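PDB 3CX3: lipoprotein from Streptococcus pneumoniae, which binds zinc and, as a surface lipoprotein homologous with the binding components of ABC transporters, probably captures the metal for uptake into the cell. Local coordinates for residues F46-Y57 with S71-N79; H120-A128 with P257-Y268. One frame throughout, in Å; residues are numbered along the deposited sequence.

Interaction 1. Residues F46-Y57 with S71-N79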
loop_
_atom_site.group_PDB
_atom_site.type_symbol
_atom_site.label_atom_id
_atom_site.label_comp_id
_atom_site.label_asym_id
_atom_site.label_seq_id
_atom_site.Cartn_x
_atom_site.Cartn_y
_atom_site.Cartn_z
ATOM N N PHE A 46 -9.759 8.722 4.963
ATOM C CA PHE A 46 -10.669 9.073 3.878
ATOM C C PHE A 46 -12.055 8.469 4.069
ATOM O O PHE A 46 -12.187 7.300 4.431
ATOM C CB PHE A 46 -10.082 8.604 2.541
ATOM C CG PHE A 46 -10.998 8.811 1.363
ATOM C CD1 PHE A 46 -11.033 10.044 0.690
ATOM C CD2 PHE A 46 -11.831 7.784 0.919
ATOM C CE1 PHE A 46 -11.891 10.234 -0.407
ATOM C CE2 PHE A 46 -12.687 7.974 -0.175
ATOM C CZ PHE A 46 -12.717 9.203 -0.832
ATOM N N GLU A 47 -13.092 9.254 3.817
ATOM C CA GLU A 47 -14.454 8.723 3.872
ATOM C C GLU A 47 -15.162 9.195 2.618
ATOM O O GLU A 47 -15.211 10.398 2.364
ATOM C CB GLU A 47 -15.211 9.188 5.122
ATOM C CG GLU A 47 -14.512 8.925 6.458
ATOM C CD GLU A 47 -14.677 7.490 6.969
ATOM O OE1 GLU A 47 -15.328 6.667 6.300
ATOM O OE2 GLU A 47 -14.147 7.183 8.062
ATOM N N PRO A 48 -15.703 8.251 1.826
ATOM C CA PRO A 48 -16.308 8.565 0.523
ATOM C C PRO A 48 -17.512 9.505 0.622
ATOM O O PRO A 48 -18.418 9.271 1.424
ATOM C CB PRO A 48 -16.752 7.193 0.011
ATOM C CG PRO A 48 -16.908 6.366 1.259
ATOM C CD PRO A 48 -15.797 6.812 2.133
ATOM N N SER A 49 -17.495 10.563 -0.189
ATOM C CA SER A 49 -18.648 11.448 -0.388
ATOM C C SER A 49 -19.881 10.689 -0.895
ATOM O O SER A 49 -19.771 9.548 -1.345
ATOM C CB SER A 49 -18.290 12.537 -1.400
ATOM O OG SER A 49 -18.309 12.028 -2.722
ATOM N N ALA A 50 -21.052 11.325 -0.839
ATOM C CA ALA A 50 -22.269 10.753 -1.441
ATOM C C ALA A 50 -22.064 10.442 -2.924
ATOM O O ALA A 50 -22.706 9.549 -3.484
ATOM C CB ALA A 50 -23.433 11.700 -1.261
ATOM N N ASN A 51 -21.152 11.190 -3.540
ATOM C CA ASN A 51 -20.848 11.114 -4.968
ATOM C C ASN A 51 -20.082 9.841 -5.309
ATOM O O ASN A 51 -20.428 9.139 -6.258
ATOM C CB ASN A 51 -19.988 12.322 -5.343
ATOM C CG ASN A 51 -20.498 13.060 -6.545
ATOM O OD1 ASN A 51 -21.622 13.580 -6.549
ATOM N ND2 ASN A 51 -19.661 13.144 -7.576
ATOM N N ASP A 52 -19.044 9.568 -4.515
ATOM C CA ASP A 52 -18.184 8.400 -4.659
ATOM C C ASP A 52 -18.971 7.137 -4.382
ATOM O O ASP A 52 -18.823 6.129 -5.081
ATOM C CB ASP A 52 -17.007 8.491 -3.677
ATOM C CG ASP A 52 -16.060 9.645 -3.989
ATOM O OD1 ASP A 52 -15.787 10.446 -3.067
ATOM O OD2 ASP A 52 -15.582 9.748 -5.149
ATOM N N ILE A 53 -19.799 7.202 -3.344
ATOM C CA ILE A 53 -20.728 6.134 -3.017
ATOM C C ILE A 53 -21.609 5.815 -4.222
ATOM O O ILE A 53 -21.736 4.657 -4.599
ATOM C CB ILE A 53 -21.622 6.510 -1.802
ATOM C CG1 ILE A 53 -20.781 6.759 -0.541
ATOM C CG2 ILE A 53 -22.689 5.439 -1.553
ATOM C CD1 ILE A 53 -20.168 5.502 0.080
ATOM N N ALA A 54 -22.209 6.841 -4.816
ATOM C CA ALA A 54 -23.085 6.653 -5.965
ATOM C C ALA A 54 -22.298 6.181 -7.195
ATOM O O ALA A 54 -22.799 5.366 -7.975
ATOM C CB ALA A 54 -23.860 7.919 -6.264
ATOM N N ALA A 55 -21.073 6.690 -7.350
ATOM C CA ALA A 55 -20.151 6.239 -8.386
ATOM C C ALA A 55 -19.755 4.768 -8.221
ATOM O O ALA A 55 -19.522 4.089 -9.221
ATOM C CB ALA A 55 -18.915 7.121 -8.416
ATOM N N ILE A 56 -19.652 4.293 -6.972
ATOM C CA ILE A 56 -19.436 2.863 -6.705
ATOM C C ILE A 56 -20.656 2.076 -7.162
ATOM O O ILE A 56 -20.550 1.209 -8.028
ATOM C CB ILE A 56 -19.162 2.556 -5.217
ATOM C CG1 ILE A 56 -17.750 2.956 -4.825
ATOM C CG2 ILE A 56 -19.325 1.069 -4.928
ATOM C CD1 ILE A 56 -17.603 3.216 -3.347
ATOM N N TYR A 57 -21.813 2.402 -6.588
ATOM C CA TYR A 57 -23.061 1.746 -6.945
ATOM C C TYR A 57 -23.345 1.792 -8.445
ATOM O O TYR A 57 -24.064 0.962 -8.960
ATOM C CB TYR A 57 -24.239 2.327 -6.132
ATOM C CG TYR A 57 -24.244 1.939 -4.663
ATOM C CD1 TYR A 57 -24.025 0.620 -4.259
ATOM C CD2 TYR A 57 -24.485 2.890 -3.677
ATOM C CE1 TYR A 57 -24.025 0.264 -2.918
ATOM C CE2 TYR A 57 -24.500 2.537 -2.299
ATOM C CZ TYR A 57 -24.269 1.226 -1.927
ATOM O OH TYR A 57 -24.272 0.877 -0.581
ATOM N N SER A 71 -12.662 0.872 5.813
ATOM C CA SER A 71 -13.727 0.483 6.763
ATOM C C SER A 71 -15.157 0.671 6.247
ATOM O O SER A 71 -16.027 -0.134 6.580
ATOM C CB SER A 71 -13.587 1.259 8.072
ATOM O OG SER A 71 -12.520 0.761 8.847
ATOM N N TRP A 72 -15.422 1.748 5.500
ATOM C CA TRP A 72 -16.636 1.793 4.683
ATOM C C TRP A 72 -16.310 0.770 3.606
ATOM O O TRP A 72 -15.171 0.714 3.163
ATOM C CB TRP A 72 -16.814 3.157 4.015
ATOM C CG TRP A 72 -16.024 3.220 2.733
ATOM C CD1 TRP A 72 -16.435 2.832 1.472
ATOM C CD2 TRP A 72 -14.663 3.608 2.607
ATOM N NE1 TRP A 72 -15.409 2.991 0.569
ATOM C CE2 TRP A 72 -14.310 3.460 1.240
ATOM C CE3 TRP A 72 -13.712 4.086 3.510
ATOM C CZ2 TRP A 72 -13.055 3.778 0.766
ATOM C CZ3 TRP A 72 -12.467 4.392 3.044
ATOM C CH2 TRP A 72 -12.145 4.241 1.679
ATOM N N ALA A 73 -17.260 -0.039 3.166
ATOM C CA ALA A 73 -16.975 -1.000 2.081
ATOM C C ALA A 73 -17.703 -2.244 2.438
ATOM O O ALA A 73 -18.438 -2.807 1.624
ATOM C CB ALA A 73 -15.474 -1.292 1.943
ATOM N N GLY A 74 -17.436 -2.702 3.657
ATOM C CA GLY A 74 -18.402 -3.464 4.397
ATOM C C GLY A 74 -19.382 -2.355 4.693
ATOM O O GLY A 74 -18.980 -1.222 4.995
ATOM N N SER A 75 -20.664 -2.650 4.556
ATOM C CA SER A 75 -21.689 -1.645 4.768
ATOM C C SER A 75 -22.116 -0.899 3.502
ATOM O O SER A 75 -23.137 -0.206 3.512
ATOM C CB SER A 75 -21.299 -0.694 5.899
ATOM O OG SER A 75 -21.509 -1.347 7.146
ATOM N N LEU A 76 -21.333 -1.032 2.432
ATOM C CA LEU A 76 -21.833 -0.755 1.093
ATOM C C LEU A 76 -22.908 -1.798 0.844
ATOM O O LEU A 76 -22.671 -2.989 1.045
ATOM C CB LEU A 76 -20.721 -0.890 0.051
ATOM C CG LEU A 76 -20.095 0.330 -0.632
ATOM C CD1 LEU A 76 -19.794 1.475 0.324
ATOM C CD2 LEU A 76 -18.835 -0.108 -1.355
ATOM N N ASP A 77 -24.095 -1.359 0.438
ATOM C CA ASP A 77 -25.223 -2.280 0.285
ATOM C C ASP A 77 -25.853 -2.181 -1.100
ATOM O O ASP A 77 -26.861 -1.502 -1.277
ATOM C CB ASP A 77 -26.257 -2.074 1.399
ATOM C CG ASP A 77 -27.082 -3.329 1.682
ATOM O OD1 ASP A 77 -26.875 -4.378 1.018
ATOM O OD2 ASP A 77 -27.951 -3.262 2.583
ATOM N N PRO A 78 -25.250 -2.872 -2.087
ATOM C CA PRO A 78 -25.699 -2.785 -3.472
ATOM C C PRO A 78 -27.103 -3.347 -3.637
ATOM O O PRO A 78 -27.898 -2.817 -4.414
ATOM C CB PRO A 78 -24.677 -3.647 -4.229
ATOM C CG PRO A 78 -23.507 -3.764 -3.313
ATOM C CD PRO A 78 -24.099 -3.785 -1.954
ATOM N N ASN A 79 -27.399 -4.403 -2.888
ATOM C CA ASN A 79 -28.667 -5.104 -2.994
ATOM C C ASN A 79 -29.597 -4.582 -1.912
ATOM O O ASN A 79 -29.809 -5.221 -0.883
ATOM C CB ASN A 79 -28.432 -6.617 -2.903
ATOM C CG ASN A 79 -27.399 -7.113 -3.927
ATOM O OD1 ASN A 79 -26.351 -7.670 -3.562
ATOM N ND2 ASN A 79 -27.689 -6.894 -5.216
#
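Trp72, Tyr57 and Leu76 carry most of this contact, in which the turn leading into helix 50-58 and the helix itself meet the irregular segment 71-79. Pro48 lies on one face of the Trp72 indole in a CH-pi contact: its CG sits 3.5 Å from the centroid of the five-membered ring, almost straight above it, while CD reaches over the ring fusion. Phe46 comes to the six-membered end of the same indole in an offset edge-to-face pair, its CD2 3.6 Å from Trp72 CH2 and the planes 66° apart. With CG turned away from its own backbone N (chi1 175°), the Phe46 ring is carried to that end of the tryptophan.

Farther along, Leu76, in the conformer described here, one of two modelled, puts its two methyls to different isoleucines of the helix. CD2 packs on Ile56 CG2 at 3.8 Å, and CD1 meets Ile53 CD1 more loosely at 4.1 Å. Tyr57 supplies the polar link: its OH accepts from Asp77 N, which lies near the ring plane, at an N-H...O angle of 158°. The modelled separation of Tyr57 OH and Asp77 N, 2.5 Å, is very short for such a bond, and its exact length is doubtful. Beside it, Tyr57 CE1 rests against the backbone of Pro78, 3.5 Å from its N.

Ser49 and Asp52 form a capping box at the start of the helix, directly after Pro48. Ile56 and Leu76 both touch Phe62 of strand 61-64, so the contact joins helix 50-58 and the loop leading towards strand 86-89 over one parallel sheet, near the protein surface.

Interaction 2. Residues H120-A128 with P257-Y268. With ZN (zinc ion), chain E.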
loop_
_atom_site.group_PDB
_atom_site.type_symbol
_atom_site.label_atom_id
_atom_site.label_comp_id
_atom_site.label_asym_id
_atom_site.label_seq_id
_atom_site.Cartn_x
_atom_site.Cartn_y
_atom_site.Cartn_z
ATOM N N HIS A 120 -0.632 -3.160 5.741
ATOM C CA HIS A 120 0.333 -2.535 4.807
ATOM C C HIS A 120 1.116 -3.539 3.997
ATOM O O HIS A 120 2.247 -3.309 3.543
ATOM C CB HIS A 120 1.306 -1.677 5.562
ATOM C CG HIS A 120 0.810 -0.310 5.853
ATOM N ND1 HIS A 120 0.347 0.052 7.101
ATOM C CD2 HIS A 120 0.762 0.814 5.080
ATOM C CE1 HIS A 120 0.024 1.342 7.082
ATOM N NE2 HIS A 120 0.261 1.826 5.866
ATOM N N THR A 121 0.460 -4.654 3.812
ATOM C CA THR A 121 0.891 -5.732 2.978
ATOM C C THR A 121 1.594 -5.304 1.678
ATOM O O THR A 121 2.766 -5.612 1.483
ATOM C CB THR A 121 -0.336 -6.592 2.792
ATOM O OG1 THR A 121 -0.228 -7.754 3.640
ATOM C CG2 THR A 121 -0.588 -6.917 1.363
ATOM N N TRP A 122 0.904 -4.536 0.835
ATOM C CA TRP A 122 1.295 -4.328 -0.545
ATOM C C TRP A 122 2.776 -4.022 -0.784
ATOM O O TRP A 122 3.250 -4.145 -1.912
ATOM C CB TRP A 122 0.402 -3.254 -1.176
ATOM C CG TRP A 122 0.471 -1.890 -0.530
ATOM C CD1 TRP A 122 1.297 -0.884 -0.872
ATOM C CD2 TRP A 122 -0.354 -1.388 0.542
ATOM N NE1 TRP A 122 1.072 0.223 -0.081
ATOM C CE2 TRP A 122 0.055 -0.053 0.791
ATOM C CE3 TRP A 122 -1.396 -1.934 1.311
ATOM C CZ2 TRP A 122 -0.538 0.752 1.781
ATOM C CZ3 TRP A 122 -1.992 -1.138 2.306
ATOM C CH2 TRP A 122 -1.560 0.195 2.526
ATOM N N LEU A 123 3.491 -3.664 0.287
ATOM C CA LEU A 123 4.895 -3.217 0.258
ATOM C C LEU A 123 5.873 -4.357 0.365
ATOM O O LEU A 123 7.088 -4.182 0.269
ATOM C CB LEU A 123 5.157 -2.245 1.404
ATOM C CG LEU A 123 4.568 -0.843 1.203
ATOM C CD1 LEU A 123 4.841 0.011 2.447
ATOM C CD2 LEU A 123 5.094 -0.161 -0.097
ATOM N N ASP A 124 5.343 -5.544 0.589
ATOM C CA ASP A 124 6.175 -6.710 0.636
ATOM C C ASP A 124 5.968 -7.350 -0.703
ATOM O O ASP A 124 4.848 -7.742 -1.024
ATOM C CB ASP A 124 5.713 -7.623 1.753
ATOM C CG ASP A 124 6.391 -8.941 1.730
ATOM O OD1 ASP A 124 7.027 -9.272 0.712
ATOM O OD2 ASP A 124 6.279 -9.662 2.740
ATOM N N PRO A 125 7.039 -7.451 -1.501
ATOM C CA PRO A 125 6.932 -7.940 -2.879
ATOM C C PRO A 125 6.116 -9.245 -3.016
ATOM O O PRO A 125 5.196 -9.299 -3.831
ATOM C CB PRO A 125 8.397 -8.129 -3.282
ATOM C CG PRO A 125 9.122 -7.084 -2.498
ATOM C CD PRO A 125 8.432 -7.117 -1.151
ATOM N N GLU A 126 6.420 -10.258 -2.213
ATOM C CA GLU A 126 5.602 -11.483 -2.152
ATOM C C GLU A 126 4.097 -11.258 -1.976
ATOM O O GLU A 126 3.281 -11.925 -2.629
ATOM C CB GLU A 126 6.062 -12.380 -1.001
ATOM C CG GLU A 126 7.229 -13.286 -1.318
ATOM C CD GLU A 126 7.011 -14.681 -0.783
ATOM O OE1 GLU A 126 5.923 -15.251 -1.044
ATOM O OE2 GLU A 126 7.927 -15.201 -0.108
ATOM N N LYS A 127 3.754 -10.330 -1.076
ATOM C CA LYS A 127 2.380 -10.091 -0.669
ATOM C C LYS A 127 1.646 -9.215 -1.657
ATOM O O LYS A 127 0.420 -9.318 -1.792
ATOM C CB LYS A 127 2.308 -9.517 0.742
ATOM C CG LYS A 127 2.771 -10.530 1.807
ATOM C CD LYS A 127 2.655 -9.968 3.204
ATOM C CE LYS A 127 3.196 -10.914 4.248
ATOM N NZ LYS A 127 2.286 -12.075 4.460
ATOM N N ALA A 128 2.365 -8.351 -2.359
ATOM C CA ALA A 128 1.734 -7.697 -3.471
ATOM C C ALA A 128 1.343 -8.846 -4.410
ATOM O O ALA A 128 0.190 -8.957 -4.817
ATOM C CB ALA A 128 2.680 -6.720 -4.132
ATOM N N PRO A 257 5.215 5.034 0.641
ATOM C CA PRO A 257 4.454 3.864 1.063
ATOM C C PRO A 257 3.370 3.511 0.022
ATOM O O PRO A 257 2.557 2.588 0.257
ATOM C CB PRO A 257 3.832 4.314 2.381
ATOM C CG PRO A 257 3.681 5.791 2.300
ATOM C CD PRO A 257 4.692 6.289 1.240
ATOM N N LEU A 258 3.384 4.238 -1.105
ATOM C CA LEU A 258 2.485 4.049 -2.250
ATOM C C LEU A 258 0.993 4.227 -1.982
ATOM O O LEU A 258 0.151 3.736 -2.716
ATOM C CB LEU A 258 2.763 2.732 -2.973
ATOM C CG LEU A 258 4.229 2.418 -3.279
ATOM C CD1 LEU A 258 4.389 0.941 -3.670
ATOM C CD2 LEU A 258 4.844 3.325 -4.340
ATOM N N GLU A 259 0.676 4.973 -0.942
ATOM C CA GLU A 259 -0.700 5.273 -0.604
ATOM C C GLU A 259 -1.319 6.324 -1.530
ATOM O O GLU A 259 -2.492 6.220 -1.898
ATOM C CB GLU A 259 -0.775 5.686 0.855
ATOM C CG GLU A 259 -0.687 4.515 1.820
ATOM C CD GLU A 259 -0.292 4.958 3.193
ATOM O OE1 GLU A 259 -0.677 6.077 3.580
ATOM O OE2 GLU A 259 0.431 4.206 3.875
ATOM N N SER A 260 -0.529 7.341 -1.878
ATOM C CA SER A 260 -0.823 8.207 -3.017
ATOM C C SER A 260 -0.181 7.574 -4.242
ATOM O O SER A 260 0.646 6.655 -4.131
ATOM C CB SER A 260 -0.214 9.594 -2.807
ATOM O OG SER A 260 -0.696 10.199 -1.617
ATOM N N ASP A 261 -0.560 8.053 -5.416
ATOM C CA ASP A 261 0.143 7.662 -6.624
ATOM C C ASP A 261 1.073 8.777 -7.061
ATOM O O ASP A 261 0.686 9.946 -7.041
ATOM C CB ASP A 261 -0.810 7.252 -7.742
ATOM C CG ASP A 261 -1.860 8.282 -8.018
ATOM O OD1 ASP A 261 -2.604 8.644 -7.075
ATOM O OD2 ASP A 261 -1.951 8.715 -9.189
ATOM N N PRO A 262 2.316 8.416 -7.432
ATOM C CA PRO A 262 3.383 9.364 -7.789
ATOM C C PRO A 262 3.220 9.922 -9.203
ATOM O O PRO A 262 4.133 10.564 -9.740
ATOM C CB PRO A 262 4.648 8.489 -7.726
ATOM C CG PRO A 262 4.204 7.148 -7.119
ATOM C CD PRO A 262 2.785 7.021 -7.498
ATOM N N GLN A 263 2.017 9.760 -9.744
ATOM C CA GLN A 263 1.860 9.237 -11.098
ATOM C C GLN A 263 3.112 8.760 -11.843
ATOM O O GLN A 263 3.404 7.555 -11.792
ATOM C CB GLN A 263 0.835 9.960 -11.966
ATOM C CG GLN A 263 -0.491 9.164 -12.018
ATOM C CD GLN A 263 -0.339 7.636 -11.704
ATOM O OE1 GLN A 263 0.535 6.949 -12.238
ATOM N NE2 GLN A 263 -1.213 7.121 -10.849
ATOM N N ASN A 264 3.849 9.665 -12.492
ATOM C CA ASN A 264 4.896 9.257 -13.432
ATOM C C ASN A 264 4.327 8.238 -14.438
ATOM O O ASN A 264 3.110 8.168 -14.624
ATOM C CB ASN A 264 6.160 8.738 -12.700
ATOM C CG ASN A 264 5.908 7.469 -11.858
ATOM O OD1 ASN A 264 5.315 6.490 -12.326
ATOM N ND2 ASN A 264 6.375 7.489 -10.612
ATOM N N ASP A 265 5.186 7.461 -15.088
ATOM C CA ASP A 265 4.724 6.372 -15.944
ATOM C C ASP A 265 4.761 5.047 -15.189
ATOM O O ASP A 265 3.834 4.237 -15.292
ATOM C CB ASP A 265 5.576 6.272 -17.214
ATOM C CG ASP A 265 5.423 7.485 -18.127
ATOM O OD1 ASP A 265 6.068 8.529 -17.852
ATOM O OD2 ASP A 265 4.664 7.385 -19.126
ATOM N N LYS A 266 5.828 4.874 -14.407
ATOM C CA LYS A 266 6.242 3.607 -13.787
ATOM C C LYS A 266 5.125 2.633 -13.404
ATOM O O LYS A 266 4.024 3.037 -13.033
ATOM C CB LYS A 266 7.140 3.876 -12.570
ATOM C CG LYS A 266 8.200 4.962 -12.780
ATOM C CD LYS A 266 8.840 5.366 -11.463
ATOM C CE LYS A 266 10.292 4.908 -11.355
ATOM N NZ LYS A 266 10.492 3.465 -11.662
ATOM N N THR A 267 5.452 1.345 -13.496
ATOM C CA THR A 267 4.571 0.231 -13.153
ATOM C C THR A 267 4.334 0.277 -11.635
ATOM O O THR A 267 4.789 1.211 -10.987
ATOM C CB THR A 267 5.242 -1.107 -13.625
ATOM O OG1 THR A 267 4.305 -1.916 -14.342
ATOM C CG2 THR A 267 5.789 -1.904 -12.487
ATOM N N TYR A 268 3.618 -0.686 -11.054
ATOM C CA TYR A 268 3.540 -0.733 -9.585
ATOM C C TYR A 268 4.867 -1.211 -9.016
ATOM O O TYR A 268 5.486 -0.525 -8.196
ATOM C CB TYR A 268 2.402 -1.621 -9.077
ATOM C CG TYR A 268 2.416 -1.742 -7.573
ATOM C CD1 TYR A 268 1.969 -0.700 -6.774
ATOM C CD2 TYR A 268 2.901 -2.881 -6.948
ATOM C CE1 TYR A 268 2.003 -0.786 -5.398
ATOM C CE2 TYR A 268 2.927 -2.977 -5.558
ATOM C CZ TYR A 268 2.474 -1.922 -4.797
ATOM O OH TYR A 268 2.507 -1.990 -3.433
HETATM ZN ZN ZN E . -0.366 3.763 5.741
#
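The zinc site of this metal-binding protein lies at one end of the contact, where His120 and Glu259 supply two of the four protein ligands. His120 NE2 binds the zinc ion at 2.0 Å and Glu259 OE2 at 2.1 Å; His44 and His184 complete the site. The imidazole and carboxylate planes are 41° apart, and the two ligand atoms approach each other through their shared metal rather than through a hydrogen bond. Asp118 OD1 takes a hydrogen bond with His120 ND1, on the other nitrogen of the ring, which fixes the ring's rotation and probably makes NE2 a stronger donor to the metal. The Glu259 chain runs out extended beyond CG, and that CG also packs at 3.8 Å against CZ2 on the edge of Trp122.

Trp122 belongs to the second shell of the site, packing on Glu259. Its indole N-H points at the carbonyl of Pro257, two residues before the metal ligand: NE1 to Pro257 O is 2.8 Å, the N-H...O angle is 164°, and the acceptor lies close to the indole plane. This bond ties the backbone leading into Glu259 to the turn of chain carrying Trp122. Leu123 CD2 meets Leu258 CD1 at 3.8 Å, while His65 meets the Trp122 ring edge-to-face.

At the far end, Tyr268 crosses Trp122 at about a right angle. Ala128 CB lies 4.0 Å from Tyr268 CE2. Tyr268 OH donates to Trp122 O at 2.7 Å, arriving from above the carbonyl plane, 67° out of it, and Tyr268 OH also sits 3.0 Å from Trp122 CD1.

In the fold
From the N terminus, interaction 1 comes first and is local: it closes a short loop that runs through strand 61-64 and holds helix 50-58 to the chain ahead of strand 86-89, all around the first parallel sheet. Interaction 2 opens only after that loop has closed, so the two are in series and neither encloses nor crosses the other. Its far longer loop takes in the rest of helix 125-142, helix 147-173 and the whole second sheet. It joins the start of helix 125-142 to the chain between strand 252-254 and helix 268-281, bringing two zinc ligands together. The centres are 23 Å apart: interaction 1 lies near the surface, interaction 2 close to the chain's centre.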